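Local coordinates for albumin-1 (PDB 1WBA), which serves as a 2S seed storage protein of winged bean and belongs to the Kunitz-type legume protease inhibitor family, at residues T126-K131 and V166-R171; T20-S25 and N52-T57; D3-A8 and R70-N75. All coordinates share one frame; numbering follows the deposited sequence.

Contact 1 of 3, residues T126-K131 and V166-R171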
# COMPACT_ATOMS: atom_id res chain seq x y z
N THR A 126 -19.14 -0.44 -5.33
CA THR A 126 -18.74 0.09 -6.61
C THR A 126 -17.71 -0.87 -7.21
O THR A 126 -16.74 -1.25 -6.56
CB THR A 126 -18.09 1.47 -6.46
OG1 THR A 126 -18.99 2.33 -5.74
CG2 THR A 126 -17.79 2.07 -7.83
N PRO A 127 -17.93 -1.30 -8.46
CA PRO A 127 -17.04 -2.22 -9.17
C PRO A 127 -15.62 -1.69 -9.32
O PRO A 127 -15.42 -0.49 -9.50
CB PRO A 127 -17.70 -2.34 -10.54
CG PRO A 127 -19.16 -2.12 -10.23
CD PRO A 127 -19.10 -0.95 -9.29
N ARG A 128 -14.66 -2.61 -9.29
CA ARG A 128 -13.25 -2.28 -9.44
C ARG A 128 -12.69 -1.40 -8.33
O ARG A 128 -11.69 -0.69 -8.52
CB ARG A 128 -12.99 -1.65 -10.82
CG ARG A 128 -13.53 -2.46 -11.99
CD ARG A 128 -13.56 -1.66 -13.29
NE ARG A 128 -14.30 -2.38 -14.33
CZ ARG A 128 -14.55 -1.93 -15.56
NH1 ARG A 128 -14.14 -0.73 -15.94
NH2 ARG A 128 -15.19 -2.71 -16.42
N THR A 129 -13.36 -1.40 -7.18
CA THR A 129 -12.88 -0.65 -6.04
C THR A 129 -12.37 -1.69 -5.01
O THR A 129 -13.00 -2.72 -4.78
CB THR A 129 -13.94 0.30 -5.44
OG1 THR A 129 -15.04 -0.45 -4.92
CG2 THR A 129 -14.43 1.29 -6.50
N TYR A 130 -11.22 -1.40 -4.39
CA TYR A 130 -10.60 -2.32 -3.45
C TYR A 130 -10.07 -1.64 -2.21
O TYR A 130 -10.04 -0.43 -2.12
CB TYR A 130 -9.43 -3.01 -4.16
CG TYR A 130 -9.91 -3.84 -5.29
CD1 TYR A 130 -10.35 -5.14 -5.08
CD2 TYR A 130 -10.04 -3.30 -6.57
CE1 TYR A 130 -10.91 -5.89 -6.09
CE2 TYR A 130 -10.61 -4.04 -7.61
CZ TYR A 130 -11.04 -5.33 -7.35
OH TYR A 130 -11.57 -6.09 -8.36
N LYS A 131 -9.65 -2.45 -1.24
CA LYS A 131 -9.03 -1.94 -0.02
C LYS A 131 -7.81 -2.82 0.19
O LYS A 131 -7.75 -3.94 -0.33
CB LYS A 131 -9.98 -2.03 1.18
CG LYS A 131 -10.35 -3.41 1.58
CD LYS A 131 -11.19 -3.37 2.81
CE LYS A 131 -11.75 -4.73 3.10
NZ LYS A 131 -12.44 -4.75 4.42
N VAL A 166 -10.33 3.20 0.30
CA VAL A 166 -10.81 2.50 -0.89
C VAL A 166 -10.05 3.06 -2.08
O VAL A 166 -10.01 4.28 -2.30
CB VAL A 166 -12.36 2.65 -1.09
CG1 VAL A 166 -12.81 1.93 -2.37
CG2 VAL A 166 -13.09 2.07 0.10
N VAL A 167 -9.51 2.17 -2.90
CA VAL A 167 -8.70 2.57 -4.04
C VAL A 167 -9.08 1.86 -5.33
O VAL A 167 -9.89 0.93 -5.34
CB VAL A 167 -7.19 2.25 -3.76
CG1 VAL A 167 -6.73 2.93 -2.48
CG2 VAL A 167 -6.98 0.74 -3.62
N LYS A 168 -8.47 2.33 -6.41
CA LYS A 168 -8.60 1.77 -7.74
C LYS A 168 -7.16 1.61 -8.23
O LYS A 168 -6.28 2.36 -7.82
CB LYS A 168 -9.34 2.72 -8.67
CG LYS A 168 -10.84 2.55 -8.72
CD LYS A 168 -11.42 3.51 -9.75
CE LYS A 168 -12.86 3.20 -10.04
NZ LYS A 168 -12.99 1.85 -10.65
N PHE A 169 -6.92 0.61 -9.08
CA PHE A 169 -5.59 0.37 -9.63
C PHE A 169 -5.58 0.78 -11.10
O PHE A 169 -6.34 0.24 -11.90
CB PHE A 169 -5.20 -1.11 -9.51
CG PHE A 169 -5.15 -1.62 -8.09
CD1 PHE A 169 -4.01 -1.42 -7.31
CD2 PHE A 169 -6.25 -2.26 -7.53
CE1 PHE A 169 -3.97 -1.85 -5.98
CE2 PHE A 169 -6.21 -2.69 -6.20
CZ PHE A 169 -5.06 -2.49 -5.43
N HIS A 170 -4.74 1.74 -11.45
CA HIS A 170 -4.63 2.19 -12.84
C HIS A 170 -3.42 1.57 -13.48
O HIS A 170 -2.31 1.66 -12.94
CB HIS A 170 -4.57 3.71 -12.91
CG HIS A 170 -5.86 4.37 -12.54
ND1 HIS A 170 -6.25 4.55 -11.23
CD2 HIS A 170 -6.88 4.81 -13.31
CE1 HIS A 170 -7.47 5.08 -11.21
NE2 HIS A 170 -7.87 5.24 -12.46
N ARG A 171 -3.63 0.88 -14.59
CA ARG A 171 -2.52 0.23 -15.27
C ARG A 171 -1.53 1.32 -15.67
O ARG A 171 -1.92 2.37 -16.18
CB ARG A 171 -3.01 -0.57 -16.48
CG ARG A 171 -1.95 -1.47 -17.10
O HOH W 1 -9.07 -0.99 -9.77
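The rings of Tyr130 and Phe169 meet obliquely, with their planes turned 45° apart and their centroids 6.0 Å from each other. The side chains cross at about a right angle. Phe169 CE2 does the touching, 3.8 Å from Tyr130 CB. The Tyr130 OH finds its partner outside the two segments, in a hydrogen bond with the backbone N of Tyr6. Lys168 lies alongside the type II turn of Thr126 to Thr129. Its CG lies 3.4 Å from Arg128 O. A bend at the last torsion (chi4 -63°) brings NZ back to 3.5 Å from Arg128 CB. The extended chain of Arg128 leaves Lys168, and its NH1 is hydrogen-bonded to Ala8 O. Val166 CG1 reaches across to Thr129 CB at 3.7 Å, the two side chains meeting at a slant. Between the backbones, Tyr130 N gives a nearly straight bond to Val167 O (2.8 Å), and Val167 N returns one to Tyr130 O (2.8 Å). Water 1 extends the link, giving a hydrogen bond to Arg128 O and taking one from Phe169 N. Tyr130 and Val167 form an antiparallel hydrogen-bonded pair between strands 130-136 and 166-171, part of the beta-trefoil fold of Kunitz-type inhibitors.

Contact 2 of 3, residues T20-S25 and N52-T57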
# COMPACT_ATOMS: atom_id res chain seq x y z
N THR A 20 -0.81 2.24 -10.66
CA THR A 20 -0.89 3.45 -9.87
C THR A 20 -2.13 3.33 -8.99
O THR A 20 -3.27 3.29 -9.48
CB THR A 20 -0.98 4.69 -10.78
OG1 THR A 20 0.22 4.77 -11.58
CG2 THR A 20 -1.10 5.95 -9.95
N ILE A 21 -1.90 3.17 -7.69
CA ILE A 21 -2.97 3.09 -6.72
C ILE A 21 -3.50 4.51 -6.53
O ILE A 21 -2.73 5.44 -6.26
CB ILE A 21 -2.43 2.56 -5.37
CG1 ILE A 21 -1.84 1.15 -5.56
CG2 ILE A 21 -3.53 2.57 -4.32
CD1 ILE A 21 -1.09 0.60 -4.35
N VAL A 22 -4.81 4.67 -6.69
CA VAL A 22 -5.45 5.98 -6.55
C VAL A 22 -6.68 5.87 -5.64
O VAL A 22 -7.46 4.93 -5.75
CB VAL A 22 -5.85 6.54 -7.95
CG1 VAL A 22 -6.84 7.68 -7.81
CG2 VAL A 22 -4.61 7.04 -8.68
N SER A 23 -6.82 6.82 -4.73
CA SER A 23 -7.95 6.85 -3.82
C SER A 23 -9.23 7.09 -4.66
O SER A 23 -9.31 8.01 -5.48
CB SER A 23 -7.72 7.96 -2.79
OG SER A 23 -8.89 8.28 -2.09
N PHE A 24 -10.21 6.22 -4.46
CA PHE A 24 -11.47 6.26 -5.17
C PHE A 24 -12.27 7.56 -4.98
O PHE A 24 -12.63 8.22 -5.96
CB PHE A 24 -12.32 5.06 -4.73
CG PHE A 24 -13.71 5.07 -5.28
CD1 PHE A 24 -13.94 5.26 -6.64
CD2 PHE A 24 -14.80 4.90 -4.43
CE1 PHE A 24 -15.24 5.28 -7.16
CE2 PHE A 24 -16.11 4.91 -4.94
CZ PHE A 24 -16.32 5.11 -6.31
N SER A 25 -12.52 7.95 -3.74
CA SER A 25 -13.32 9.13 -3.49
C SER A 25 -12.75 10.47 -3.95
O SER A 25 -13.51 11.35 -4.32
CB SER A 25 -13.68 9.22 -2.02
OG SER A 25 -12.50 9.26 -1.24
N ASN A 52 -0.53 16.32 -5.09
CA ASN A 52 -0.72 15.79 -6.44
C ASN A 52 0.34 14.83 -6.96
O ASN A 52 0.54 14.73 -8.18
CB ASN A 52 -0.94 16.92 -7.44
CG ASN A 52 -2.08 17.83 -7.05
OD1 ASN A 52 -3.21 17.37 -6.83
ND2 ASN A 52 -1.79 19.11 -6.90
N ILE A 53 1.00 14.10 -6.07
CA ILE A 53 1.99 13.11 -6.49
C ILE A 53 1.28 11.76 -6.48
O ILE A 53 0.43 11.52 -5.62
CB ILE A 53 3.20 13.01 -5.52
CG1 ILE A 53 4.07 14.26 -5.56
CG2 ILE A 53 4.05 11.80 -5.86
CD1 ILE A 53 4.74 14.48 -6.86
N MET A 54 1.58 10.90 -7.44
CA MET A 54 0.99 9.57 -7.47
C MET A 54 2.00 8.59 -8.02
O MET A 54 2.10 8.39 -9.23
CB MET A 54 -0.33 9.52 -8.25
CG MET A 54 -0.46 10.42 -9.46
SD MET A 54 -2.14 10.33 -10.14
CE MET A 54 -3.04 11.46 -9.07
N TYR A 55 2.79 8.02 -7.11
CA TYR A 55 3.83 7.07 -7.50
C TYR A 55 3.27 5.70 -7.92
O TYR A 55 2.32 5.18 -7.31
CB TYR A 55 4.84 6.88 -6.36
CG TYR A 55 5.68 8.09 -6.00
CD1 TYR A 55 6.22 8.92 -7.00
CD2 TYR A 55 5.99 8.39 -4.67
CE1 TYR A 55 7.05 10.00 -6.67
CE2 TYR A 55 6.81 9.47 -4.33
CZ TYR A 55 7.34 10.27 -5.33
OH TYR A 55 8.15 11.33 -5.00
N ALA A 56 3.89 5.12 -8.95
CA ALA A 56 3.48 3.81 -9.44
C ALA A 56 4.17 2.76 -8.58
O ALA A 56 5.28 2.98 -8.08
CB ALA A 56 3.90 3.64 -10.89
N THR A 57 3.53 1.61 -8.43
CA THR A 57 4.05 0.51 -7.65
C THR A 57 3.93 -0.83 -8.39
O THR A 57 2.99 -1.03 -9.18
CB THR A 57 3.24 0.33 -6.33
OG1 THR A 57 1.84 0.37 -6.62
CG2 THR A 57 3.56 1.43 -5.33
O HOH W 2 2.22 7.06 -11.76
O HOH W 3 -0.19 6.57 -6.69
O HOH W 4 0.80 3.17 -6.60
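Thr20 and Ala56 bring their CA atoms within 4.4 Å where strand 17-23 runs antiparallel to strand 56-61, and beyond this point the two segments diverge. Within residues 20-25 and 52-57 the backbones are linked through water. Tyr55 O accepts from two waters. Water 4 lies 2.6 Å from Tyr55 O, accepts from Ile21 N and also pairs with Thr57 OG1. Water 3 donates to Tyr55 O and to Ile21 O. Water 2 makes a third link, between Thr20 OG1 and Met54 O.

Side chains meet on both sides of the sheet, with Thr20 and Ala56 on one of its faces. Thr20 uses both its branches. Its OG1 lies 3.9 Å from Ala56 CB. Its CG2 stands anti to the backbone N and meets Met54 CB at 4.0 Å, the two side chains crossing at a slant. The Met54 chain bends at its last torsion (chi3 81°), and SD lies 4.4 Å from Val22 CG2, a loose contact. On the buried side, Ile21 and Thr57 cross at about a right angle. Ile21 CD1 comes 3.7 Å from Thr57 OG1. That hydroxyl sits between the backbone N and the carbonyl carbon (chi1 47°), and it is also hydrogen-bonded to Tyr19 O. Trp92 of strand 92-97 touches both Ile21 and Thr57. Tyr55 points away from Thr20, and Ile53 CG2 lies over the centre of one face of its ring, 3.5 Å above the plane. Strands 17-23 and 56-61 are neighbours in the antiparallel sheet of the beta-trefoil, the fold of the Kunitz legume family.

Contact 3 of 3, residues D3-A8 and R70-N75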
# COMPACT_ATOMS: atom_id res chain seq x y z
N ASP A 3 -11.49 -14.40 -6.20
CA ASP A 3 -11.66 -13.53 -7.36
C ASP A 3 -10.40 -12.78 -7.73
O ASP A 3 -9.62 -12.42 -6.86
CB ASP A 3 -12.74 -12.49 -7.07
CG ASP A 3 -14.12 -13.08 -6.95
OD1 ASP A 3 -14.40 -14.12 -7.59
OD2 ASP A 3 -14.93 -12.50 -6.20
N PRO A 4 -10.16 -12.59 -9.04
CA PRO A 4 -8.96 -11.85 -9.43
C PRO A 4 -9.27 -10.37 -9.17
O PRO A 4 -10.43 -9.98 -9.13
CB PRO A 4 -8.84 -12.16 -10.93
CG PRO A 4 -10.26 -12.35 -11.36
CD PRO A 4 -10.86 -13.13 -10.22
N VAL A 5 -8.24 -9.58 -8.89
CA VAL A 5 -8.40 -8.15 -8.67
C VAL A 5 -8.39 -7.51 -10.06
O VAL A 5 -7.62 -7.93 -10.93
CB VAL A 5 -7.23 -7.60 -7.84
CG1 VAL A 5 -7.36 -6.09 -7.67
CG2 VAL A 5 -7.18 -8.33 -6.48
N TYR A 6 -9.26 -6.53 -10.29
CA TYR A 6 -9.34 -5.86 -11.59
C TYR A 6 -8.81 -4.45 -11.56
O TYR A 6 -8.95 -3.77 -10.54
CB TYR A 6 -10.80 -5.80 -12.06
CG TYR A 6 -11.31 -7.10 -12.59
CD1 TYR A 6 -11.10 -7.47 -13.92
CD2 TYR A 6 -11.94 -8.01 -11.75
CE1 TYR A 6 -11.49 -8.72 -14.39
CE2 TYR A 6 -12.34 -9.26 -12.21
CZ TYR A 6 -12.11 -9.60 -13.54
OH TYR A 6 -12.51 -10.84 -13.97
N ASP A 7 -8.19 -4.02 -12.65
CA ASP A 7 -7.72 -2.64 -12.73
C ASP A 7 -8.92 -1.74 -13.10
O ASP A 7 -10.02 -2.22 -13.38
CB ASP A 7 -6.51 -2.48 -13.70
CG ASP A 7 -6.85 -2.82 -15.17
OD1 ASP A 7 -8.00 -2.69 -15.62
OD2 ASP A 7 -5.91 -3.20 -15.88
N ALA A 8 -8.69 -0.43 -13.11
CA ALA A 8 -9.75 0.51 -13.40
C ALA A 8 -10.38 0.34 -14.78
O ALA A 8 -11.46 0.85 -15.03
CB ALA A 8 -9.24 1.94 -13.22
N ARG A 70 -0.38 -16.00 -12.67
CA ARG A 70 -0.37 -15.01 -13.74
C ARG A 70 -1.04 -13.72 -13.28
O ARG A 70 -0.54 -12.64 -13.56
CB ARG A 70 -1.09 -15.57 -14.97
N ASN A 71 -2.11 -13.84 -12.49
CA ASN A 71 -2.85 -12.69 -12.01
C ASN A 71 -2.90 -12.57 -10.50
O ASN A 71 -2.75 -13.56 -9.77
CB ASN A 71 -4.26 -12.71 -12.57
CG ASN A 71 -4.28 -12.76 -14.08
OD1 ASN A 71 -4.54 -13.81 -14.65
ND2 ASN A 71 -3.96 -11.66 -14.73
N ILE A 72 -3.16 -11.36 -10.04
CA ILE A 72 -3.26 -11.06 -8.61
C ILE A 72 -4.68 -11.38 -8.21
O ILE A 72 -5.62 -10.96 -8.88
CB ILE A 72 -2.97 -9.56 -8.30
CG1 ILE A 72 -1.53 -9.19 -8.73
CG2 ILE A 72 -3.20 -9.26 -6.81
CD1 ILE A 72 -0.44 -9.94 -7.98
N LEU A 73 -4.83 -12.16 -7.14
CA LEU A 73 -6.15 -12.55 -6.66
C LEU A 73 -6.38 -11.90 -5.31
O LEU A 73 -5.43 -11.52 -4.63
CB LEU A 73 -6.25 -14.07 -6.50
CG LEU A 73 -5.94 -14.98 -7.70
CD1 LEU A 73 -6.18 -16.42 -7.28
CD2 LEU A 73 -6.80 -14.62 -8.90
N GLU A 74 -7.65 -11.79 -4.92
CA GLU A 74 -8.00 -11.23 -3.64
C GLU A 74 -7.52 -12.18 -2.57
O GLU A 74 -7.50 -13.40 -2.79
CB GLU A 74 -9.50 -11.03 -3.53
CG GLU A 74 -10.02 -9.93 -4.41
CD GLU A 74 -11.52 -9.75 -4.26
OE1 GLU A 74 -12.05 -9.96 -3.15
OE2 GLU A 74 -12.17 -9.39 -5.27
N ASN A 75 -7.07 -11.62 -1.46
CA ASN A 75 -6.55 -12.37 -0.32
C ASN A 75 -5.23 -13.11 -0.52
O ASN A 75 -4.81 -13.88 0.34
CB ASN A 75 -7.62 -13.33 0.21
CG ASN A 75 -8.89 -12.62 0.56
OD1 ASN A 75 -9.92 -12.83 -0.07
ND2 ASN A 75 -8.81 -11.72 1.50
O HOH W 5 -12.30 -8.59 -7.69
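The carboxylate of Glu74 touches Asp3 through OE2, which lies 3.6 Å from Asp3 CB. The carboxylates of the two residues are the flat groups here and lie near each other, Asp3 OD2 and Glu74 OE2 being 4.3 Å apart. Both oxygens form salt bridges to Lys122 NZ, which probably offsets their like charges. Water 5 donates to this same OE2 and to Pro4 O. The chain of Glu74 is extended beyond CG (chi2 -179°), which carries the carboxylate out past Asp3 O to Lys122. With alanine in place of Glu74, Lys122 would probably lose one of its two acids here and water 5 an acceptor, and a gap is likely to open beside Asp3 CB. The backbones join the N-terminal segment of this beta-trefoil to the loop before strand 78-82. A single bridge sets Pro4 against Leu73, their CA atoms 4.0 Å apart. Glu74 N bonds to Asp3 O at 2.8 Å, and Val5 N to Ile72 O at 3.0 Å, both nearly straight at the hydrogen. Leu73 CD2 touches Pro4 at CB (3.8 Å). Val5 CG2 faces Glu74 CG at 3.9 Å and Ile72 CG2 at 4.1 Å, and Val5 also packs on Tyr130 and Ile120.

How the contacts relate
Contact 1 lies between the other two. Its centre is about 11 Å from that of contact 2 and about 10 Å from that of contact 3. The centres of contacts 2 and 3 are about 18 Å apart, and these two contacts do not touch, their nearest atoms being about 7 Å apart. Contacts 1 and 2 share one antiparallel sheet, in which strands 166-171 and 17-23 are neighbours joined by their backbones. Contact 3 joins loops, and its segment 3-8 reaches strand 166-171 through Ala8 and Phe169. Along the chain, contact 2 is nested within the loop that contact 3 closes, and contact 1 follows both. The C-terminal strand is thus flanked by pieces from the start of the chain, which ties the two ends of the trefoil together.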